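Local coordinates for protein interacting with Hsp90 1 (Saccharomyces cerevisiae, PDB 4CGU) that takes part in pre-rRNA processing and is required for the interaction of NOP58 with snoRNA, seen here through its C-terminal CS domain, at residues B[79-85]-B[97-103]; B[141-145]-B[154-158]. All coordinates share one frame; numbering follows the deposited sequence.

Contact 1 of 2, residues B[79-85]-B[97-103]; sequences PEYEVKM and ILIENKA
A chi1 of -168° at Asn101 carries its amide across to the residue just before the partner strand, where Glu80 N gives its hydrogen to Asn101 OD1 at 3.0 Å. The same oxygen takes Ala103 N two residues on, an Asx turn, and the two donors come in from opposite faces of the amide plane, so OD1 is gripped by two backbone N-H groups. Asn101 ND2 lies 3.3 Å from Pro79 CB and bonds to Asp109, which leaves the amide little freedom to flip. Tyr81 turns CG the other way, anti to its carbonyl carbon; CD1 then reaches Ile99 CG2, and CD1 and CE1 both meet Asn101 CB, with ring and amide planes 52° apart, while the hydroxyl bonds to the same Asp109. Further along this face Val83 and Ile97 lie alongside each other, CG1 of Val83 being 3.7 Å from CG2 of Ile97, and CG of the selenomethionine Met85 rests on that same methyl. Ile130 closes over these apolar groups from strand 129-131.

The face with Glu82, Lys84 and Glu100 is largely charged, though Leu98 shares it. Lys102 joins it from just past the strand end, and its CE passes 3.3 Å from Glu82 OE1, the two side chains crossing at about a right angle. Lys102 NZ forms a salt bridge with Glu100 OE2, with a weak hydrogen bond at 3.0 Å, while Glu82 OE1 stays 4.2 Å from Lys102 NZ and probably adds only a longer-range attraction.

Paired backbone bonds join Glu82 to Glu100 and Lys84 to Leu98, and Lys102 N to Glu80 O (2.8 Å) carries the pairing past the strand ends. Strands running 159° apart, one face mostly apolar and the other mostly charged, form the antiparallel beta hairpin that edges the beta-sandwich of this CS domain.

Contact 2 of 2, residues B[141-145]-B[154-158]; sequences ADIKI and LYIYI
Lys144 and Tyr157 form an antiparallel hydrogen-bonded pair: Lys144 N reaches Tyr157 O at 2.9 Å with an N-H...O angle of 173°, and Tyr157 N returns the bond to Lys144 O at 2.8 Å. The directions of 142-145 and 154-158 differ by 168°, close to antiparallel. Next along, Ile145 faces Ile156 as a non-hydrogen-bonded pair, and Ile145 CA sits 3.4 Å from Tyr155 O in a CA-H...O contact.

On the isoleucine face, Ile145 and Ile156 lie alongside each other, their CG1 atoms 3.9 Å apart. With CG2 of Ile145 anti to the backbone N, that methyl reaches Leu154 CD2, again at 3.9 Å. Cut back to an alanine at Ile145, the side chain would lose both its branches, and Leu154 and Ile156 would probably be left facing a gap. This is the hairpin of strands 144-148 and 153-157 in the CS-type beta-sandwich, and at Ile145 its edge is extended by a parallel strand of another protein's chain.

Ile143 lies beyond the strand pairing, yet its CG2 rests 3.9 Å from Ile158 CG1 and also meets Ile156. On the other face, Lys144 folds back at chi2 and chi4 until NZ gives a hydrogen bond to Ala141 O (2.8 Å), in the carbonyl plane. Outside the two segments, Asp142 is salt-bridged to a basic side chain of the other protein's chain, and Tyr157 OH bonds to that chain's backbone.

Overall arrangement
Both contacts belong to one four-stranded antiparallel sheet, in which strands 95-101 and 153-157 are neighbours: Ile97 O and Ile99 O probably accept hydrogen bonds from Ile156 N and Leu154 N. Contact 1 supplies one outer hairpin and contact 2 the other, their centres about 15 Å apart on opposite sides of the chain's centre. Five of the nine touching residues of 141-145 and 154-158 are buried, against four of fourteen in 79-85 and 97-103. Their apolar faces continue each other, while the polar chemistry differs: contact 1 offers a charged surface untouched by the second protein, whereas contact 2 meets it with polar groups, tyrosine rings and an outer strand edge that it extends.

Contact 1 of 2, residues B[79-85]-B[97-103]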
# COMPACT_ATOMS: atom_id res chain seq x y z
N PRO B 79 12.77 21.89 -15.04
CA PRO B 79 13.01 20.53 -15.52
C PRO B 79 12.25 20.24 -16.81
O PRO B 79 11.17 20.78 -17.03
CB PRO B 79 12.48 19.66 -14.38
CG PRO B 79 11.44 20.50 -13.72
CD PRO B 79 11.97 21.91 -13.80
N GLU B 80 12.82 19.40 -17.65
CA GLU B 80 12.17 18.97 -18.87
C GLU B 80 12.01 17.46 -18.83
O GLU B 80 12.91 16.72 -19.22
CB GLU B 80 13.00 19.39 -20.09
CG GLU B 80 12.39 19.02 -21.43
CD GLU B 80 13.22 19.49 -22.59
OE1 GLU B 80 14.22 20.21 -22.36
OE2 GLU B 80 12.87 19.16 -23.75
N TYR B 81 10.86 17.00 -18.34
CA TYR B 81 10.63 15.56 -18.20
C TYR B 81 10.12 14.92 -19.48
O TYR B 81 9.29 15.48 -20.18
CB TYR B 81 9.64 15.28 -17.07
CG TYR B 81 10.07 15.79 -15.71
CD1 TYR B 81 11.19 15.28 -15.07
CD2 TYR B 81 9.35 16.79 -15.07
CE1 TYR B 81 11.58 15.75 -13.82
CE2 TYR B 81 9.73 17.27 -13.82
CZ TYR B 81 10.85 16.75 -13.21
OH TYR B 81 11.22 17.23 -11.97
N GLU B 82 10.63 13.73 -19.76
CA GLU B 82 10.12 12.90 -20.84
C GLU B 82 9.84 11.51 -20.30
O GLU B 82 10.64 10.96 -19.53
CB GLU B 82 11.11 12.85 -22.01
CG GLU B 82 11.18 14.17 -22.77
CD GLU B 82 12.11 14.11 -23.96
OE1 GLU B 82 12.62 13.02 -24.26
OE2 GLU B 82 12.32 15.16 -24.60
N VAL B 83 8.70 10.97 -20.69
CA VAL B 83 8.21 9.72 -20.14
C VAL B 83 8.19 8.61 -21.19
O VAL B 83 7.79 8.82 -22.34
CB VAL B 83 6.78 9.89 -19.59
CG1 VAL B 83 6.32 8.63 -18.89
CG2 VAL B 83 6.73 11.09 -18.65
N LYS B 84 8.65 7.43 -20.79
CA LYS B 84 8.50 6.23 -21.61
C LYS B 84 7.78 5.18 -20.79
O LYS B 84 7.91 5.15 -19.57
CB LYS B 84 9.86 5.69 -22.03
CG LYS B 84 10.67 6.62 -22.92
CD LYS B 84 12.00 5.98 -23.28
CE LYS B 84 12.80 6.84 -24.24
NZ LYS B 84 14.12 6.24 -24.53
N MSE B 85 7.02 4.33 -21.46
CA MSE B 85 6.33 3.25 -20.77
C MSE B 85 6.56 1.96 -21.54
O MSE B 85 6.65 1.97 -22.77
CB MSE B 85 4.85 3.58 -20.63
CG MSE B 85 4.60 4.77 -19.70
SE MSE B 85 2.77 5.44 -19.62
CE MSE B 85 1.99 4.07 -18.52
N ILE B 97 7.66 2.42 -16.04
CA ILE B 97 7.64 3.81 -16.47
C ILE B 97 9.01 4.42 -16.22
O ILE B 97 9.54 4.31 -15.13
CB ILE B 97 6.60 4.61 -15.67
CG1 ILE B 97 5.26 3.88 -15.67
CG2 ILE B 97 6.47 6.03 -16.22
CD1 ILE B 97 4.27 4.43 -14.68
N LEU B 98 9.58 5.04 -17.25
CA LEU B 98 10.81 5.80 -17.13
C LEU B 98 10.51 7.29 -17.23
O LEU B 98 9.94 7.75 -18.21
CB LEU B 98 11.80 5.44 -18.24
CG LEU B 98 12.22 3.98 -18.37
CD1 LEU B 98 13.38 3.84 -19.35
CD2 LEU B 98 12.59 3.42 -17.02
N ILE B 99 10.90 8.03 -16.20
CA ILE B 99 10.77 9.48 -16.25
C ILE B 99 12.17 10.08 -16.24
O ILE B 99 12.93 9.88 -15.29
CB ILE B 99 9.97 10.03 -15.06
CG1 ILE B 99 8.59 9.37 -15.01
CG2 ILE B 99 9.87 11.55 -15.16
CD1 ILE B 99 7.65 10.02 -14.04
N GLU B 100 12.50 10.81 -17.29
CA GLU B 100 13.85 11.32 -17.48
C GLU B 100 13.88 12.84 -17.59
O GLU B 100 13.12 13.42 -18.36
CB GLU B 100 14.45 10.68 -18.73
CG GLU B 100 15.88 11.04 -18.99
CD GLU B 100 16.49 10.26 -20.14
OE1 GLU B 100 15.88 9.24 -20.56
OE2 GLU B 100 17.56 10.66 -20.64
N ASN B 101 14.74 13.49 -16.82
CA ASN B 101 14.91 14.93 -16.94
C ASN B 101 15.98 15.25 -17.98
O ASN B 101 17.12 14.80 -17.86
CB ASN B 101 15.26 15.56 -15.58
CG ASN B 101 15.16 17.08 -15.59
OD1 ASN B 101 15.12 17.72 -16.64
ND2 ASN B 101 15.11 17.67 -14.40
N LYS B 102 15.61 16.02 -18.99
CA LYS B 102 16.50 16.33 -20.11
C LYS B 102 17.07 17.75 -20.06
O LYS B 102 17.88 18.12 -20.91
CB LYS B 102 15.77 16.15 -21.44
CG LYS B 102 15.16 14.77 -21.63
CD LYS B 102 16.18 13.77 -22.13
CE LYS B 102 15.49 12.57 -22.75
NZ LYS B 102 16.47 11.57 -23.28
N ALA B 103 16.64 18.54 -19.08
CA ALA B 103 17.08 19.93 -18.99
C ALA B 103 18.56 20.00 -18.61
O ALA B 103 18.98 19.39 -17.62
CB ALA B 103 16.23 20.69 -17.99
O HOH W 1 17.09 19.72 -23.80

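Contact 2 of 2, residues B[141-145]-B[154-158]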
# COMPACT_ATOMS: atom_id res chain seq x y z
N ALA B 141 0.91 -0.82 -2.61
CA ALA B 141 1.99 -1.42 -1.85
C ALA B 141 3.08 -1.95 -2.78
O ALA B 141 4.25 -2.01 -2.39
CB ALA B 141 1.46 -2.54 -0.96
N ASP B 142 2.71 -2.31 -4.00
CA ASP B 142 3.63 -2.96 -4.94
C ASP B 142 4.23 -2.00 -5.96
O ASP B 142 5.06 -2.39 -6.78
CB ASP B 142 2.94 -4.11 -5.67
CG ASP B 142 2.51 -5.23 -4.73
OD1 ASP B 142 3.08 -5.32 -3.62
OD2 ASP B 142 1.62 -6.02 -5.11
N ILE B 143 3.80 -0.74 -5.92
CA ILE B 143 4.39 0.27 -6.79
C ILE B 143 5.81 0.56 -6.33
O ILE B 143 6.01 1.14 -5.26
CB ILE B 143 3.58 1.57 -6.80
CG1 ILE B 143 2.14 1.29 -7.24
CG2 ILE B 143 4.25 2.62 -7.71
CD1 ILE B 143 1.23 2.50 -7.18
N LYS B 144 6.79 0.15 -7.12
CA LYS B 144 8.19 0.35 -6.77
C LYS B 144 8.77 1.51 -7.56
O LYS B 144 8.75 1.49 -8.79
CB LYS B 144 9.01 -0.92 -7.04
CG LYS B 144 8.52 -2.13 -6.26
CD LYS B 144 8.58 -1.87 -4.76
CE LYS B 144 7.80 -2.91 -3.97
NZ LYS B 144 6.94 -2.27 -2.93
N ILE B 145 9.30 2.50 -6.86
CA ILE B 145 9.90 3.67 -7.50
C ILE B 145 11.36 3.84 -7.08
O ILE B 145 11.66 4.06 -5.90
CB ILE B 145 9.13 4.96 -7.15
CG1 ILE B 145 7.66 4.83 -7.55
CG2 ILE B 145 9.77 6.15 -7.83
CD1 ILE B 145 6.85 6.08 -7.28
N LEU B 154 13.79 8.46 -12.95
CA LEU B 154 12.89 7.67 -12.13
C LEU B 154 12.50 6.41 -12.88
O LEU B 154 12.10 6.49 -14.05
CB LEU B 154 11.62 8.45 -11.80
CG LEU B 154 11.57 9.46 -10.66
CD1 LEU B 154 10.15 10.00 -10.51
CD2 LEU B 154 12.07 8.86 -9.35
N TYR B 155 12.62 5.26 -12.22
CA TYR B 155 12.18 3.97 -12.72
C TYR B 155 11.01 3.51 -11.86
O TYR B 155 11.17 3.32 -10.66
CB TYR B 155 13.29 2.93 -12.59
CG TYR B 155 14.52 3.19 -13.43
CD1 TYR B 155 15.49 4.10 -13.02
CD2 TYR B 155 14.72 2.52 -14.63
CE1 TYR B 155 16.61 4.34 -13.80
CE2 TYR B 155 15.84 2.75 -15.41
CZ TYR B 155 16.78 3.66 -14.99
OH TYR B 155 17.90 3.89 -15.76
N ILE B 156 9.85 3.31 -12.47
CA ILE B 156 8.66 2.90 -11.73
C ILE B 156 8.14 1.55 -12.21
O ILE B 156 7.84 1.37 -13.38
CB ILE B 156 7.55 3.96 -11.87
CG1 ILE B 156 8.07 5.32 -11.39
CG2 ILE B 156 6.31 3.53 -11.11
CD1 ILE B 156 7.19 6.48 -11.78
N TYR B 157 8.03 0.59 -11.29
CA TYR B 157 7.57 -0.75 -11.64
C TYR B 157 6.25 -1.06 -10.97
O TYR B 157 6.13 -0.96 -9.74
CB TYR B 157 8.61 -1.79 -11.25
CG TYR B 157 9.91 -1.64 -12.01
CD1 TYR B 157 10.90 -0.76 -11.58
CD2 TYR B 157 10.15 -2.38 -13.17
CE1 TYR B 157 12.09 -0.62 -12.28
CE2 TYR B 157 11.33 -2.24 -13.87
CZ TYR B 157 12.29 -1.36 -13.42
OH TYR B 157 13.47 -1.23 -14.12
N ILE B 158 5.26 -1.42 -11.77
CA ILE B 158 3.92 -1.70 -11.27
C ILE B 158 3.38 -3.02 -11.82
O ILE B 158 3.42 -3.27 -13.02
CB ILE B 158 2.94 -0.56 -11.63
CG1 ILE B 158 3.46 0.77 -11.07
CG2 ILE B 158 1.55 -0.86 -11.10
CD1 ILE B 158 2.63 1.96 -11.46
OXT ILE B 158 2.88 -3.88 -11.08